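Local structure of choline kinase (Cryptosporidium parvum, 3MES) at residues D193-W205 against D285-D297. The protein probably phosphorylates choline, and perhaps ethanolamine, with a nucleotide as phosphate donor, and binds ADP and magnesium. Sequence-based numbering, arbitrary orientation.
Sequences DKEPILFKRIYLW and DYEYSAINFAGAD. With PT3 (N-propyl-tartramic acid), chain L; ADP (adenosine-5'-diphosphate), chain I.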
ATOM      1  N   ASP B 193      28.476  -6.849  -2.563  1.00 25.41           N
ATOM      2  CA  ASP B 193      29.160  -6.530  -1.317  1.00 25.34           C
ATOM      3  C   ASP B 193      28.225  -6.686  -0.122  1.00 25.23           C
ATOM      4  O   ASP B 193      27.119  -6.148  -0.112  1.00 25.40           O
ATOM      5  CB  ASP B 193      29.723  -5.109  -1.373  1.00 25.40           C
ATOM      6  CG  ASP B 193      30.410  -4.699  -0.084  1.00 25.52           C
ATOM      7  OD1 ASP B 193      30.715  -5.583   0.744  1.00 25.46           O
ATOM      8  OD2 ASP B 193      30.645  -3.486   0.100  1.00 25.64           O
ATOM      9  N   LYS B 194      28.671  -7.427   0.884  1.00 25.08           N
ATOM     10  CA  LYS B 194      27.873  -7.639   2.086  1.00 25.02           C
ATOM     11  C   LYS B 194      28.120  -6.557   3.140  1.00 24.75           C
ATOM     12  O   LYS B 194      27.497  -6.563   4.203  1.00 24.76           O
ATOM     13  CB  LYS B 194      28.147  -9.026   2.673  1.00 25.12           C
ATOM     14  CG  LYS B 194      27.709 -10.177   1.775  1.00 25.69           C
ATOM     15  CD  LYS B 194      27.997 -11.524   2.421  1.00 26.58           C
ATOM     16  CE  LYS B 194      27.346 -12.664   1.651  1.00 27.29           C
ATOM     17  NZ  LYS B 194      27.927 -12.828   0.286  1.00 27.71           N
ATOM     18  N   GLU B 195      29.027  -5.631   2.843  1.00 24.38           N
ATOM     19  CA  GLU B 195      29.326  -4.536   3.764  1.00 24.07           C
ATOM     20  C   GLU B 195      28.534  -3.282   3.414  1.00 23.64           C
ATOM     21  O   GLU B 195      28.292  -3.004   2.241  1.00 23.58           O
ATOM     22  CB  GLU B 195      30.824  -4.218   3.763  1.00 24.14           C
ATOM     23  CG  GLU B 195      31.697  -5.325   4.333  1.00 24.61           C
ATOM     24  CD  GLU B 195      33.143  -4.895   4.516  1.00 25.03           C
ATOM     25  OE1 GLU B 195      33.559  -3.897   3.886  1.00 25.08           O
ATOM     26  OE2 GLU B 195      33.863  -5.556   5.292  1.00 25.35           O
ATOM     27  N   PRO B 196      28.137  -2.512   4.440  1.00 23.26           N
ATOM     28  CA  PRO B 196      27.412  -1.267   4.227  1.00 22.86           C
ATOM     29  C   PRO B 196      28.244  -0.306   3.385  1.00 22.52           C
ATOM     30  O   PRO B 196      29.472  -0.356   3.420  1.00 22.52           O
ATOM     31  CB  PRO B 196      27.229  -0.718   5.645  1.00 22.92           C
ATOM     32  CG  PRO B 196      28.288  -1.379   6.458  1.00 23.18           C
ATOM     33  CD  PRO B 196      28.450  -2.739   5.860  1.00 23.22           C
ATOM     34  N   ILE B 197      27.576   0.565   2.639  1.00 22.08           N
ATOM     35  CA  ILE B 197      28.266   1.438   1.700  1.00 21.70           C
ATOM     36  C   ILE B 197      28.413   2.866   2.222  1.00 21.52           C
ATOM     37  O   ILE B 197      29.150   3.668   1.649  1.00 21.36           O
ATOM     38  CB  ILE B 197      27.524   1.473   0.352  1.00 21.74           C
ATOM     39  CG1 ILE B 197      28.422   2.049  -0.744  1.00 21.45           C
ATOM     40  CG2 ILE B 197      26.219   2.254   0.482  1.00 21.65           C
ATOM     41  CD1 ILE B 197      27.847   1.912  -2.131  1.00 21.46           C
ATOM     42  N   LEU B 198      27.723   3.171   3.316  1.00 21.30           N
ATOM     43  CA  LEU B 198      27.599   4.551   3.779  1.00 21.17           C
ATOM     44  C   LEU B 198      28.930   5.285   3.932  1.00 21.20           C
ATOM     45  O   LEU B 198      29.052   6.442   3.532  1.00 21.16           O
ATOM     46  CB  LEU B 198      26.783   4.630   5.076  1.00 21.12           C
ATOM     47  CG  LEU B 198      27.380   4.086   6.373  1.00 20.88           C
ATOM     48  CD1 LEU B 198      26.553   4.557   7.556  1.00 21.00           C
ATOM     49  CD2 LEU B 198      27.470   2.568   6.345  1.00 20.53           C
ATOM     50  N   PHE B 199      29.925   4.614   4.506  1.00 21.18           N
ATOM     51  CA  PHE B 199      31.230   5.234   4.714  1.00 21.25           C
ATOM     52  C   PHE B 199      32.077   5.248   3.445  1.00 21.33           C
ATOM     53  O   PHE B 199      32.603   6.289   3.056  1.00 21.37           O
ATOM     54  CB  PHE B 199      31.976   4.553   5.857  1.00 21.21           C
ATOM     55  CG  PHE B 199      31.235   4.589   7.161  1.00 21.14           C
ATOM     56  CD1 PHE B 199      30.941   5.797   7.769  1.00 20.95           C
ATOM     57  CD2 PHE B 199      30.832   3.418   7.779  1.00 20.78           C
ATOM     58  CE1 PHE B 199      30.258   5.838   8.970  1.00 20.75           C
ATOM     59  CE2 PHE B 199      30.151   3.452   8.983  1.00 21.13           C
ATOM     60  CZ  PHE B 199      29.863   4.664   9.577  1.00 20.76           C
ATOM     61  N   LYS B 200      32.213   4.091   2.807  1.00 21.42           N
ATOM     62  CA  LYS B 200      32.961   3.997   1.560  1.00 21.55           C
ATOM     63  C   LYS B 200      32.523   5.088   0.594  1.00 21.47           C
ATOM     64  O   LYS B 200      33.346   5.833   0.061  1.00 21.41           O
ATOM     65  CB  LYS B 200      32.750   2.630   0.910  1.00 21.62           C
ATOM     66  CG  LYS B 200      33.080   1.454   1.807  1.00 22.18           C
ATOM     67  CD  LYS B 200      32.801   0.141   1.097  1.00 23.10           C
ATOM     68  CE  LYS B 200      32.910  -1.035   2.052  1.00 23.66           C
ATOM     69  NZ  LYS B 200      32.658  -2.328   1.358  1.00 24.36           N
ATOM     70  N   ARG B 201      31.217   5.170   0.370  1.00 21.56           N
ATOM     71  CA  ARG B 201      30.655   6.136  -0.567  1.00 21.57           C
ATOM     72  C   ARG B 201      31.022   7.566  -0.181  1.00 21.64           C
ATOM     73  O   ARG B 201      31.382   8.372  -1.040  1.00 21.64           O
ATOM     74  CB  ARG B 201      29.136   5.969  -0.653  1.00 21.53           C
ATOM     75  CG  ARG B 201      28.433   6.987  -1.532  1.00 21.34           C
ATOM     76  CD  ARG B 201      27.040   6.509  -1.900  1.00 21.28           C
ATOM     77  NE  ARG B 201      27.086   5.377  -2.822  1.00 21.23           N
ATOM     78  CZ  ARG B 201      26.030   4.647  -3.168  1.00 21.24           C
ATOM     79  NH1 ARG B 201      24.834   4.919  -2.666  1.00 20.98           N
ATOM     80  NH2 ARG B 201      26.174   3.638  -4.016  1.00 21.72           N
ATOM     81  N   ILE B 202      30.935   7.876   1.109  1.00 21.65           N
ATOM     82  CA  ILE B 202      31.295   9.204   1.592  1.00 21.80           C
ATOM     83  C   ILE B 202      32.759   9.524   1.309  1.00 22.06           C
ATOM     84  O   ILE B 202      33.081  10.601   0.809  1.00 22.09           O
ATOM     85  CB  ILE B 202      31.017   9.370   3.099  1.00 21.72           C
ATOM     86  CG1 ILE B 202      29.518   9.549   3.346  1.00 21.81           C
ATOM     87  CG2 ILE B 202      31.786  10.559   3.649  1.00 21.40           C
ATOM     88  CD1 ILE B 202      29.148   9.732   4.805  1.00 21.41           C
ATOM     89  N   TYR B 203      33.646   8.587   1.632  1.00 22.36           N
ATOM     90  CA  TYR B 203      35.066   8.783   1.377  1.00 22.86           C
ATOM     91  C   TYR B 203      35.313   8.894  -0.127  1.00 23.35           C
ATOM     92  O   TYR B 203      36.064   9.758  -0.586  1.00 23.43           O
ATOM     93  CB  TYR B 203      35.895   7.644   1.977  1.00 22.66           C
ATOM     94  CG  TYR B 203      35.705   7.464   3.468  1.00 22.39           C
ATOM     95  CD1 TYR B 203      35.638   6.197   4.035  1.00 21.93           C
ATOM     96  CD2 TYR B 203      35.579   8.563   4.308  1.00 21.97           C
ATOM     97  CE1 TYR B 203      35.461   6.033   5.398  1.00 21.50           C
ATOM     98  CE2 TYR B 203      35.403   8.409   5.668  1.00 21.43           C
ATOM     99  CZ  TYR B 203      35.341   7.144   6.208  1.00 21.19           C
ATOM    100  OH  TYR B 203      35.163   6.995   7.564  1.00 20.47           O
ATOM    101  N   LEU B 204      34.663   8.024  -0.888  1.00 23.79           N
ATOM    102  CA  LEU B 204      34.800   8.028  -2.337  1.00 24.48           C
ATOM    103  C   LEU B 204      34.363   9.366  -2.931  1.00 24.84           C
ATOM    104  O   LEU B 204      35.054   9.938  -3.774  1.00 24.83           O
ATOM    105  CB  LEU B 204      33.969   6.900  -2.947  1.00 24.47           C
ATOM    106  CG  LEU B 204      34.518   6.292  -4.232  1.00 24.72           C
ATOM    107  CD1 LEU B 204      35.703   5.397  -3.897  1.00 24.93           C
ATOM    108  CD2 LEU B 204      33.433   5.509  -4.962  1.00 24.71           C
ATOM    109  N   TRP B 205      33.210   9.859  -2.493  1.00 25.37           N
ATOM    110  CA  TRP B 205      32.680  11.115  -3.016  1.00 25.93           C
ATOM    111  C   TRP B 205      33.395  12.331  -2.434  1.00 26.38           C
ATOM    112  O   TRP B 205      33.412  13.401  -3.047  1.00 26.35           O
ATOM    113  CB  TRP B 205      31.167  11.213  -2.802  1.00 25.78           C
ATOM    114  CG  TRP B 205      30.388  10.264  -3.661  1.00 25.81           C
ATOM    115  CD1 TRP B 205      30.879   9.479  -4.666  1.00 25.82           C
ATOM    116  CD2 TRP B 205      28.975  10.026  -3.621  1.00 25.71           C
ATOM    117  NE1 TRP B 205      29.863   8.753  -5.240  1.00 25.55           N
ATOM    118  CE2 TRP B 205      28.683   9.071  -4.618  1.00 25.71           C
ATOM    119  CE3 TRP B 205      27.928  10.520  -2.836  1.00 25.70           C
ATOM    120  CZ2 TRP B 205      27.390   8.603  -4.850  1.00 25.55           C
ATOM    121  CZ3 TRP B 205      26.647  10.053  -3.065  1.00 25.66           C
ATOM    122  CH2 TRP B 205      26.389   9.104  -4.065  1.00 25.77           C
ATOM    123  N   ASP B 285      14.695   4.251  -9.972  1.00 17.88           N
ATOM    124  CA  ASP B 285      16.024   4.834  -9.824  1.00 17.77           C
ATOM    125  C   ASP B 285      16.825   4.135  -8.727  1.00 17.76           C
ATOM    126  O   ASP B 285      16.944   4.644  -7.609  1.00 17.78           O
ATOM    127  CB  ASP B 285      15.924   6.334  -9.539  1.00 17.74           C
ATOM    128  CG  ASP B 285      17.249   7.051  -9.724  1.00 17.74           C
ATOM    129  OD1 ASP B 285      17.370   8.211  -9.277  1.00 17.46           O
ATOM    130  OD2 ASP B 285      18.169   6.454 -10.320  1.00 17.84           O
ATOM    131  N   TYR B 286      17.375   2.970  -9.060  1.00 17.61           N
ATOM    132  CA  TYR B 286      18.139   2.175  -8.107  1.00 17.50           C
ATOM    133  C   TYR B 286      19.638   2.298  -8.345  1.00 17.43           C
ATOM    134  O   TYR B 286      20.398   1.405  -7.977  1.00 17.49           O
ATOM    135  CB  TYR B 286      17.736   0.698  -8.193  1.00 17.54           C
ATOM    136  CG  TYR B 286      16.264   0.433  -7.960  1.00 17.21           C
ATOM    137  CD1 TYR B 286      15.781   0.170  -6.685  1.00 17.17           C
ATOM    138  CD2 TYR B 286      15.361   0.441  -9.014  1.00 17.10           C
ATOM    139  CE1 TYR B 286      14.437  -0.073  -6.464  1.00 16.98           C
ATOM    140  CE2 TYR B 286      14.014   0.202  -8.804  1.00 17.13           C
ATOM    141  CZ  TYR B 286      13.558  -0.055  -7.527  1.00 17.15           C
ATOM    142  OH  TYR B 286      12.219  -0.297  -7.311  1.00 16.79           O
ATOM    143  N   GLU B 287      20.065   3.401  -8.952  1.00 17.38           N
ATOM    144  CA  GLU B 287      21.471   3.563  -9.315  1.00 17.29           C
ATOM    145  C   GLU B 287      22.401   3.669  -8.102  1.00 17.00           C
ATOM    146  O   GLU B 287      23.607   3.470  -8.226  1.00 17.05           O
ATOM    147  CB  GLU B 287      21.671   4.763 -10.248  1.00 17.43           C
ATOM    148  CG  GLU B 287      22.385   5.946  -9.605  1.00 18.37           C
ATOM    149  CD  GLU B 287      22.948   6.919 -10.630  1.00 19.25           C
ATOM    150  OE1 GLU B 287      24.102   7.367 -10.451  1.00 19.19           O
ATOM    151  OE2 GLU B 287      22.242   7.232 -11.617  1.00 19.59           O
ATOM    152  N   TYR B 288      21.846   3.982  -6.935  1.00 16.73           N
ATOM    153  CA  TYR B 288      22.655   4.101  -5.719  1.00 16.38           C
ATOM    154  C   TYR B 288      22.366   2.967  -4.737  1.00 16.15           C
ATOM    155  O   TYR B 288      22.784   3.012  -3.581  1.00 16.04           O
ATOM    156  CB  TYR B 288      22.416   5.450  -5.033  1.00 16.42           C
ATOM    157  CG  TYR B 288      22.699   6.652  -5.907  1.00 16.50           C
ATOM    158  CD1 TYR B 288      23.999   7.091  -6.118  1.00 16.53           C
ATOM    159  CD2 TYR B 288      21.665   7.351  -6.516  1.00 16.63           C
ATOM    160  CE1 TYR B 288      24.265   8.189  -6.917  1.00 16.32           C
ATOM    161  CE2 TYR B 288      21.920   8.451  -7.316  1.00 16.94           C
ATOM    162  CZ  TYR B 288      23.223   8.866  -7.511  1.00 16.75           C
ATOM    163  OH  TYR B 288      23.479   9.961  -8.304  1.00 16.55           O
ATOM    164  N   SER B 289      21.652   1.948  -5.203  1.00 15.78           N
ATOM    165  CA  SER B 289      21.246   0.852  -4.330  1.00 15.48           C
ATOM    166  C   SER B 289      22.388  -0.115  -4.038  1.00 15.19           C
ATOM    167  O   SER B 289      23.129  -0.512  -4.938  1.00 15.30           O
ATOM    168  CB  SER B 289      20.045   0.114  -4.920  1.00 15.44           C
ATOM    169  OG  SER B 289      18.940   0.994  -5.045  1.00 15.72           O
ATOM    170  N   ALA B 290      22.516  -0.483  -2.767  1.00 14.87           N
ATOM    171  CA  ALA B 290      23.574  -1.370  -2.297  1.00 14.58           C
ATOM    172  C   ALA B 290      23.347  -1.669  -0.818  1.00 14.44           C
ATOM    173  O   ALA B 290      22.604  -0.953  -0.142  1.00 14.31           O
ATOM    174  CB  ALA B 290      24.935  -0.729  -2.508  1.00 14.46           C
ATOM    175  N   ILE B 291      23.978  -2.723  -0.313  1.00 14.18           N
ATOM    176  CA  ILE B 291      23.834  -3.055   1.096  1.00 14.07           C
ATOM    177  C   ILE B 291      24.187  -1.840   1.945  1.00 13.94           C
ATOM    178  O   ILE B 291      25.095  -1.080   1.609  1.00 13.81           O
ATOM    179  CB  ILE B 291      24.721  -4.242   1.512  1.00 14.15           C
ATOM    180  CG1 ILE B 291      24.334  -5.496   0.728  1.00 14.01           C
ATOM    181  CG2 ILE B 291      24.596  -4.493   3.010  1.00 13.82           C
ATOM    182  CD1 ILE B 291      22.956  -6.021   1.064  1.00 13.82           C
ATOM    183  N   ASN B 292      23.466  -1.664   3.047  1.00 13.80           N
ATOM    184  CA  ASN B 292      23.661  -0.508   3.908  1.00 13.56           C
ATOM    185  C   ASN B 292      22.838  -0.656   5.180  1.00 13.51           C
ATOM    186  O   ASN B 292      21.944  -1.504   5.252  1.00 13.40           O
ATOM    187  CB  ASN B 292      23.257   0.769   3.163  1.00 13.61           C
ATOM    188  CG  ASN B 292      23.731   2.036   3.857  1.00 13.73           C
ATOM    189  OD1 ASN B 292      24.450   1.985   4.855  1.00 14.15           O
ATOM    190  ND2 ASN B 292      23.329   3.185   3.324  1.00 13.41           N
ATOM    191  N   PHE B 293      23.143   0.158   6.186  1.00 13.24           N
ATOM    192  CA  PHE B 293      22.362   0.162   7.415  1.00 13.09           C
ATOM    193  C   PHE B 293      20.924   0.574   7.118  1.00 13.11           C
ATOM    194  O   PHE B 293      20.686   1.600   6.483  1.00 13.14           O
ATOM    195  CB  PHE B 293      22.978   1.105   8.456  1.00 12.90           C
ATOM    196  CG  PHE B 293      24.211   0.557   9.125  1.00 12.45           C
ATOM    197  CD1 PHE B 293      24.185  -0.677   9.753  1.00 12.48           C
ATOM    198  CD2 PHE B 293      25.388   1.284   9.142  1.00 12.11           C
ATOM    199  CE1 PHE B 293      25.318  -1.184  10.376  1.00 12.43           C
ATOM    200  CE2 PHE B 293      26.522   0.786   9.764  1.00 12.17           C
ATOM    201  CZ  PHE B 293      26.487  -0.447  10.383  1.00 12.03           C
ATOM    202  N   ALA B 294      19.967  -0.229   7.574  1.00 13.20           N
ATOM    203  CA  ALA B 294      18.555   0.077   7.363  1.00 13.40           C
ATOM    204  C   ALA B 294      18.236   1.519   7.745  1.00 13.54           C
ATOM    205  O   ALA B 294      17.501   2.205   7.040  1.00 13.55           O
ATOM    206  CB  ALA B 294      17.675  -0.887   8.149  1.00 13.24           C
ATOM    207  N   GLY B 295      18.799   1.970   8.864  1.00 13.81           N
ATOM    208  CA  GLY B 295      18.564   3.325   9.357  1.00 14.04           C
ATOM    209  C   GLY B 295      19.035   4.403   8.398  1.00 14.23           C
ATOM    210  O   GLY B 295      18.452   5.485   8.324  1.00 14.24           O
ATOM    211  N   ALA B 296      20.101   4.111   7.662  1.00 14.42           N
ATOM    212  CA  ALA B 296      20.607   5.048   6.671  1.00 14.59           C
ATOM    213  C   ALA B 296      19.545   5.324   5.611  1.00 14.71           C
ATOM    214  O   ALA B 296      19.252   6.480   5.297  1.00 14.78           O
ATOM    215  CB  ALA B 296      21.878   4.508   6.027  1.00 14.57           C
ATOM    216  N   ASP B 297      18.960   4.258   5.075  1.00 14.70           N
ATOM    217  CA  ASP B 297      17.984   4.384   4.000  1.00 14.77           C
ATOM    218  C   ASP B 297      16.728   5.111   4.464  1.00 14.79           C
ATOM    219  O   ASP B 297      16.182   5.952   3.746  1.00 14.68           O
ATOM    220  CB  ASP B 297      17.617   3.007   3.442  1.00 14.77           C
ATOM    221  CG  ASP B 297      17.251   3.058   1.973  1.00 15.05           C
ATOM    222  OD1 ASP B 297      17.570   4.075   1.322  1.00 15.41           O
ATOM    223  OD2 ASP B 297      16.654   2.085   1.465  1.00 15.12           O
TER
HETATM  224  O1  PT3 L 428      18.788   9.645 -10.243  1.00 32.44           O
HETATM  225  O11 PT3 L 428      20.599  10.610 -11.124  1.00 32.11           O
HETATM  226  C1  PT3 L 428      19.497  10.634 -10.533  1.00 32.70           C
HETATM  227  C2  PT3 L 428      18.966  11.997 -10.101  1.00 33.02           C
HETATM  228  O2  PT3 L 428      19.820  13.046 -10.565  1.00 33.39           O
HETATM  229  C3  PT3 L 428      18.902  12.007  -8.577  1.00 33.22           C
HETATM  230  O3  PT3 L 428      19.704  13.069  -8.055  1.00 33.81           O
HETATM  231  C4  PT3 L 428      17.446  12.196  -8.181  1.00 32.98           C
HETATM  232  O41 PT3 L 428      16.990  11.647  -7.181  1.00 32.87           O
HETATM  233  N4  PT3 L 428      16.743  12.956  -9.018  1.00 32.71           N
HETATM  234  C41 PT3 L 428      15.315  13.235  -8.808  1.00 32.96           C
HETATM  235  C42 PT3 L 428      14.891  14.437  -9.655  1.00 32.60           C
HETATM  236  C43 PT3 L 428      14.354  15.564  -8.772  1.00 32.10           C
HETATM  237  PB  ADP I 425      19.473   8.996 -15.225  1.00 25.25           P
HETATM  238  O1B ADP I 425      19.965   9.809 -16.400  1.00 25.82           O
HETATM  239  O2B ADP I 425      19.825   7.530 -15.287  1.00 25.37           O
HETATM  240  O3B ADP I 425      19.719   9.649 -13.884  1.00 25.78           O
HETATM  241  PA  ADP I 425      16.848   8.404 -14.339  1.00 24.67           P
HETATM  242  O1A ADP I 425      17.172   8.942 -12.965  1.00 24.49           O
HETATM  243  O2A ADP I 425      16.740   6.919 -14.572  1.00 25.10           O
HETATM  244  O3A ADP I 425      17.878   9.019 -15.415  1.00 24.92           O
HETATM  245  O5' ADP I 425      15.490   9.103 -14.832  1.00 24.63           O
HETATM  246  C5' ADP I 425      14.234   8.481 -14.609  1.00 24.68           C
HETATM  247  C4' ADP I 425      13.170   9.560 -14.679  1.00 24.31           C
HETATM  248  O4' ADP I 425      12.431   9.403 -15.888  1.00 24.16           O
HETATM  249  C3' ADP I 425      12.194   9.408 -13.526  1.00 24.43           C
HETATM  250  O3' ADP I 425      12.171  10.606 -12.751  1.00 25.27           O
HETATM  251  C2' ADP I 425      10.848   9.162 -14.168  1.00 24.27           C
HETATM  252  O2' ADP I 425      10.080  10.366 -14.123  1.00 24.03           O
HETATM  253  C1' ADP I 425      11.174   8.796 -15.604  1.00 24.07           C
HETATM  254  N9  ADP I 425      11.343   7.328 -15.711  1.00 23.82           N
HETATM  255  C8  ADP I 425      12.519   6.671 -15.703  1.00 23.86           C
HETATM  256  N7  ADP I 425      12.336   5.330 -15.821  1.00 23.35           N
HETATM  257  C5  ADP I 425      11.010   5.116 -15.907  1.00 23.63           C
HETATM  258  C6  ADP I 425      10.130   3.932 -16.049  1.00 23.48           C
HETATM  259  N6  ADP I 425      10.649   2.683 -16.123  1.00 23.34           N
HETATM  260  N1  ADP I 425       8.796   4.145 -16.102  1.00 23.44           N
HETATM  261  C2  ADP I 425       8.271   5.384 -16.029  1.00 23.64           C
HETATM  262  N3  ADP I 425       9.007   6.503 -15.902  1.00 23.57           N
HETATM  263  C4  ADP I 425      10.359   6.436 -15.835  1.00 23.81           C
HETATM  264  O   HOH W   1      26.093  -4.006  -2.238  1.00 24.70           O
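R201 reaches from the first turn of helix 198-214 to the backbone of Y288. Its CB and CG leave the helix with CG anti to the backbone N (chi1 176°), and CG lies over the centre of the W205 ring, one turn further along. A bend at chi3 then turns the head group, whose faces are taken by CG1 of I197 and, opposite, by CD1 of Y288. At the tip, NH1 of R201 donates a nearly straight bond of 2.9 Å to O of Y288, in the carbonyl plane and on a lone pair; NH2 adds a weak, longer one. That carbonyl also accepts from N267, so several donors grip it. The guanidinium and phenol planes stand 77° apart, and CH2 of W205 meets CE1 of Y288 at 3.7 Å, a steep, oblique meeting of rings. Y288 is the third residue of a type I turn from Y286 to S289 that follows D285, a residue lining the ADP pocket of this choline/ethanolamine kinase family member; from here the chain enters strand 290-293, paired antiparallel with strand 262-265. Beyond the turn, CD1 of I197 rests on CB of A290 at 3.9 Å, and N of I197 makes a weak bond to O of I291. P196 lays CB over one face of the F293 ring, its CA-H directed at the I291 carbonyl. Both methyls of L198 meet that ring, CD1 in plane at its edge and CD2 obliquely, 3.7 Å from CD2 of F293; CD2 of L198 also comes within 3.4 Å of OD1 of N292. A water bridges O of D193 to N of I291.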